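Local coordinates for uncharacterized protein (Pyrococcus abyssi, PDB 5IFF) that is a restriction DNA glycosylase that binds double-stranded DNA and probably cuts its recognition sequence by first excising adenine, at residues K133-P136 / F140-I143; A3-E8 / V76-E81. The protein carries 2 engineered substitutions. All blocks are in the same frame, centred on the assembly; numbering follows the deposited sequence.

Contact 2 comes first along the chain and is complete before contact 1 begins. It lays helix 72-81 along the edge strand 4-8 of a three-stranded antiparallel sheet near the surface. Contact 1 is the buried turn end of the hairpin of strands 121-134 and 140-147, in the other, larger antiparallel sheet. Their centres are 21 Å apart and their nearest atoms about 12 Å, so the two do not touch and share no strand or helix. Both nevertheless come near residues that bind adenine in this protein: measured between side chains, Ile141 of contact 1 is about 4 Å from Val158 and, like Val5 of contact 2, about 7 Å from Ile60.

Contact 1 (K133-P136 / F140-I143); sequences KELP and FIGI
Lys133 O is gripped twice by the facing strand. Ile141 N donates to it at 2.8 Å in a nearly straight bond, 169° at the hydrogen, and Phe140 CA adds a CA-H...O contact of 3.4 Å to the same oxygen. The return bond, Lys133 N to Ile141 O, is also 2.8 Å and lies in the carbonyl plane, making Lys133 and Ile141 an antiparallel hydrogen-bonded pair. One step nearer the turn, Glu134 and Phe140 form the non-hydrogen-bonded pair, their CA atoms 4.5 Å apart. Their side chains leave the same face and run side by side. With CG anti to the backbone N (chi1 177°) and the chain extended beyond it, Glu134 lays CB and CG alongside the CD1-CE1 edge of the ring, to one side of its plane: CG is 3.5 Å from Phe140 CE1. OE1 then reaches the ring edge near its plane, 3.4 Å from Phe140 CE1, with the carboxylate turned 72° from the ring; the negative OE1 probably gains mildly from the positive rim there. With an alanine here instead of Phe140, the Glu134 chain would probably lose the edge that steadies it, and Lys132 its cation-pi partner. On the opposite face Ile141 CD1 meets Leu135 CD2 at 3.9 Å, an apolar touch just beyond the last strand pair. Lys133 starts out on this face too, but its end turns off to a salt bridge with Glu193 of helix 188-201, which also covers Ile141 through Leu190 and Ala197, while Phe121 of the second subunit packs on Ile141 and makes a cation-pi contact with Lys133. On its other edge strand 140-147 bonds to strand 154-163, where Phe140 pairs with Cys161, placing this hairpin inside the large curved sheet.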
loop_
_atom_site.group_PDB
_atom_site.type_symbol
_atom_site.label_atom_id
_atom_site.label_comp_id
_atom_site.label_asym_id
_atom_site.label_seq_id
_atom_site.Cartn_x
_atom_site.Cartn_y
_atom_site.Cartn_z
ATOM N N LYS A 133 -26.417 -8.807 17.893
ATOM C CA LYS A 133 -27.134 -9.902 18.578
ATOM C C LYS A 133 -26.133 -10.685 19.397
ATOM O O LYS A 133 -24.994 -10.894 18.944
ATOM C CB LYS A 133 -27.825 -10.834 17.542
ATOM C CG LYS A 133 -28.739 -11.901 18.177
ATOM C CD LYS A 133 -29.378 -12.776 17.077
ATOM C CE LYS A 133 -30.454 -12.030 16.295
ATOM N NZ LYS A 133 -31.447 -12.981 15.662
ATOM N N GLU A 134 -26.536 -11.161 20.567
ATOM C CA GLU A 134 -25.616 -11.935 21.400
ATOM C C GLU A 134 -26.118 -13.366 21.541
ATOM O O GLU A 134 -27.293 -13.569 21.815
ATOM C CB GLU A 134 -25.454 -11.297 22.792
ATOM C CG GLU A 134 -24.552 -12.140 23.677
ATOM C CD GLU A 134 -24.440 -11.618 25.136
ATOM O OE1 GLU A 134 -24.795 -10.447 25.401
ATOM O OE2 GLU A 134 -23.985 -12.403 25.995
ATOM N N LEU A 135 -25.234 -14.347 21.355
ATOM C CA LEU A 135 -25.600 -15.757 21.563
ATOM C C LEU A 135 -25.470 -16.163 23.031
ATOM O O LEU A 135 -24.694 -15.556 23.763
ATOM C CB LEU A 135 -24.708 -16.670 20.716
ATOM C CG LEU A 135 -24.707 -16.570 19.177
ATOM C CD1 LEU A 135 -23.954 -17.774 18.586
ATOM C CD2 LEU A 135 -26.109 -16.463 18.593
ATOM N N PRO A 136 -26.204 -17.214 23.468
ATOM C CA PRO A 136 -26.106 -17.620 24.876
ATOM C C PRO A 136 -24.660 -17.956 25.250
ATOM O O PRO A 136 -24.267 -17.657 26.364
ATOM C CB PRO A 136 -27.031 -18.853 24.973
ATOM C CG PRO A 136 -27.967 -18.731 23.768
ATOM C CD PRO A 136 -27.161 -18.025 22.692
ATOM N N PHE A 140 -20.853 -12.456 19.800
ATOM C CA PHE A 140 -21.647 -11.315 19.330
ATOM C C PHE A 140 -21.663 -11.360 17.822
ATOM O O PHE A 140 -20.639 -11.652 17.213
ATOM C CB PHE A 140 -21.033 -9.963 19.762
ATOM C CG PHE A 140 -21.126 -9.695 21.241
ATOM C CD1 PHE A 140 -22.362 -9.636 21.861
ATOM C CD2 PHE A 140 -19.985 -9.471 22.008
ATOM C CE1 PHE A 140 -22.467 -9.362 23.222
ATOM C CE2 PHE A 140 -20.095 -9.211 23.372
ATOM C CZ PHE A 140 -21.324 -9.164 23.973
ATOM N N ILE A 141 -22.792 -11.023 17.221
ATOM C CA ILE A 141 -22.830 -10.836 15.757
ATOM C C ILE A 141 -23.225 -9.405 15.546
ATOM O O ILE A 141 -24.273 -8.999 16.050
ATOM C CB ILE A 141 -23.840 -11.741 15.069
ATOM C CG1 ILE A 141 -23.439 -13.202 15.224
ATOM C CG2 ILE A 141 -24.004 -11.336 13.522
ATOM C CD1 ILE A 141 -24.249 -13.930 16.356
ATOM N N GLY A 142 -22.373 -8.626 14.871
ATOM C CA GLY A 142 -22.636 -7.211 14.687
ATOM C C GLY A 142 -22.692 -6.800 13.193
ATOM O O GLY A 142 -22.004 -7.386 12.365
ATOM N N ILE A 143 -23.462 -5.753 12.876
ATOM C CA ILE A 143 -23.468 -5.207 11.518
ATOM C C ILE A 143 -23.279 -3.704 11.604
ATOM O O ILE A 143 -23.954 -3.018 12.365
ATOM C CB ILE A 143 -24.767 -5.523 10.758
ATOM C CG1 ILE A 143 -25.205 -6.971 11.057
ATOM C CG2 ILE A 143 -24.596 -5.270 9.213
ATOM C CD1 ILE A 143 -26.686 -7.222 10.867
#

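Contact 2 (A3-E8 / V76-E81); sequences ASVSFE and VRLAHE
In Leu78, CG anti to the carbonyl carbon (chi1 -76°), with CD1 extended beyond it, puts that methyl over the flat face of the Ser6-Phe7 peptide. It lies 3.8 Å from Phe7 N and 3.9 Å from Ser6 C. Val5 and Phe7, alternate residues whose side chains start toward the helix, border the spot: Val5 CG1 is 4.3 Å from Leu78 CD1, and Phe7 CB is 4.5 Å from the same methyl. The Phe7 ring takes little part, since its CG is anti to the backbone N (chi1 174°) and carries it off to stack with His82, whose ND1 is hydrogen-bonded to Leu78 O; this probably gives the helix end a second, indirect link to the strand. No hydrogen bond joins the two segments directly; the contact is a single leucine laid on a strand, burying 136 Å² in all. On the far face of the strand, Ser6 OG donates to Glu8 OE2 at 2.6 Å from above the carboxylate plane, and the same oxygen also has a salt bridge with Arg15. Strand 4-8 and helix 76-81 run almost parallel, 6° apart, with axes 8.8 Å from each other. Leu78 also touches Ile12 of the neighbouring strand 11-17, and the helix thus lies lengthwise on the face of the three-stranded sheet that carries Val5, Phe7 and Ile12, while Val76 and Arg77 both meet helix 203-216.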
loop_
_atom_site.group_PDB
_atom_site.type_symbol
_atom_site.label_atom_id
_atom_site.label_comp_id
_atom_site.label_asym_id
_atom_site.label_seq_id
_atom_site.Cartn_x
_atom_site.Cartn_y
_atom_site.Cartn_z
ATOM N N ALA A 3 -8.279 -17.170 8.087
ATOM C CA ALA A 3 -8.870 -18.266 8.878
ATOM C C ALA A 3 -8.767 -19.578 8.087
ATOM O O ALA A 3 -8.594 -19.572 6.855
ATOM C CB ALA A 3 -10.312 -17.972 9.176
ATOM N N SER A 4 -8.871 -20.703 8.779
ATOM C CA SER A 4 -8.815 -21.997 8.096
ATOM C C SER A 4 -9.978 -22.847 8.633
ATOM O O SER A 4 -10.060 -23.098 9.847
ATOM C CB SER A 4 -7.451 -22.614 8.339
ATOM O OG SER A 4 -7.330 -23.871 7.773
ATOM N N VAL A 5 -10.895 -23.234 7.744
ATOM C CA VAL A 5 -12.170 -23.831 8.123
ATOM C C VAL A 5 -12.150 -25.285 7.757
ATOM O O VAL A 5 -11.802 -25.617 6.637
ATOM C CB VAL A 5 -13.385 -23.167 7.409
ATOM C CG1 VAL A 5 -14.665 -23.874 7.822
ATOM C CG2 VAL A 5 -13.460 -21.654 7.717
ATOM N N SER A 6 -12.546 -26.172 8.664
ATOM C CA SER A 6 -12.519 -27.592 8.311
ATOM C C SER A 6 -13.675 -28.330 8.978
ATOM O O SER A 6 -14.332 -27.778 9.858
ATOM C CB SER A 6 -11.178 -28.209 8.712
ATOM O OG SER A 6 -11.030 -28.114 10.125
ATOM N N PHE A 7 -13.946 -29.552 8.510
ATOM C CA PHE A 7 -14.828 -30.464 9.216
ATOM C C PHE A 7 -13.981 -31.459 10.004
ATOM O O PHE A 7 -13.154 -32.149 9.416
ATOM C CB PHE A 7 -15.778 -31.200 8.246
ATOM C CG PHE A 7 -16.620 -32.262 8.923
ATOM C CD1 PHE A 7 -17.770 -31.908 9.627
ATOM C CD2 PHE A 7 -16.234 -33.599 8.891
ATOM C CE1 PHE A 7 -18.529 -32.864 10.270
ATOM C CE2 PHE A 7 -16.989 -34.578 9.535
ATOM C CZ PHE A 7 -18.134 -34.211 10.234
ATOM N N GLU A 8 -14.187 -31.516 11.327
ATOM C CA GLU A 8 -13.492 -32.460 12.217
ATOM C C GLU A 8 -14.393 -33.005 13.321
ATOM O O GLU A 8 -15.057 -32.226 14.021
ATOM C CB GLU A 8 -12.292 -31.792 12.905
ATOM C CG GLU A 8 -11.218 -31.370 11.986
ATOM C CD GLU A 8 -10.265 -30.392 12.629
ATOM O OE1 GLU A 8 -10.068 -30.417 13.871
ATOM O OE2 GLU A 8 -9.697 -29.600 11.865
ATOM N N VAL A 76 -20.782 -23.134 5.932
ATOM C CA VAL A 76 -22.164 -23.557 5.668
ATOM C C VAL A 76 -22.220 -24.735 4.697
ATOM O O VAL A 76 -22.978 -25.685 4.923
ATOM C CB VAL A 76 -23.021 -22.346 5.143
ATOM C CG1 VAL A 76 -24.401 -22.793 4.618
ATOM C CG2 VAL A 76 -23.223 -21.353 6.322
ATOM N N ARG A 77 -21.424 -24.711 3.635
ATOM C CA ARG A 77 -21.487 -25.823 2.685
ATOM C C ARG A 77 -21.013 -27.096 3.417
ATOM O O ARG A 77 -21.607 -28.174 3.268
ATOM C CB ARG A 77 -20.660 -25.556 1.421
ATOM C CG ARG A 77 -20.801 -26.684 0.386
ATOM C CD ARG A 77 -20.017 -26.431 -0.899
ATOM N NE ARG A 77 -20.574 -25.352 -1.723
ATOM C CZ ARG A 77 -20.052 -24.133 -1.773
ATOM N NH1 ARG A 77 -20.586 -23.210 -2.547
ATOM N NH2 ARG A 77 -18.983 -23.849 -1.038
ATOM N N LEU A 78 -19.951 -26.982 4.216
ATOM C CA LEU A 78 -19.463 -28.160 4.972
ATOM C C LEU A 78 -20.497 -28.584 6.011
ATOM O O LEU A 78 -20.737 -29.786 6.181
ATOM C CB LEU A 78 -18.124 -27.879 5.679
ATOM C CG LEU A 78 -16.855 -27.852 4.829
ATOM C CD1 LEU A 78 -15.658 -27.496 5.743
ATOM C CD2 LEU A 78 -16.644 -29.165 4.037
ATOM N N ALA A 79 -21.121 -27.605 6.685
ATOM C CA ALA A 79 -22.141 -27.949 7.696
ATOM C C ALA A 79 -23.326 -28.706 7.074
ATOM O O ALA A 79 -23.887 -29.652 7.645
ATOM C CB ALA A 79 -22.631 -26.679 8.392
ATOM N N HIS A 80 -23.757 -28.239 5.907
ATOM C CA HIS A 80 -24.872 -28.919 5.245
ATOM C C HIS A 80 -24.456 -30.272 4.678
ATOM O O HIS A 80 -25.181 -31.260 4.835
ATOM C CB HIS A 80 -25.462 -28.016 4.144
ATOM C CG HIS A 80 -26.619 -28.643 3.453
ATOM N ND1 HIS A 80 -27.783 -29.001 4.110
ATOM C CD2 HIS A 80 -26.759 -29.089 2.175
ATOM C CE1 HIS A 80 -28.613 -29.580 3.251
ATOM N NE2 HIS A 80 -28.007 -29.641 2.075
ATOM N N GLU A 81 -23.276 -30.366 4.060
ATOM C CA GLU A 81 -22.784 -31.669 3.599
ATOM C C GLU A 81 -22.867 -32.742 4.708
ATOM O O GLU A 81 -23.189 -33.898 4.439
ATOM C CB GLU A 81 -21.339 -31.595 3.122
ATOM C CG GLU A 81 -21.059 -30.783 1.875
ATOM C CD GLU A 81 -19.558 -30.735 1.563
ATOM O OE1 GLU A 81 -18.849 -31.746 1.856
ATOM O OE2 GLU A 81 -19.097 -29.689 1.045
#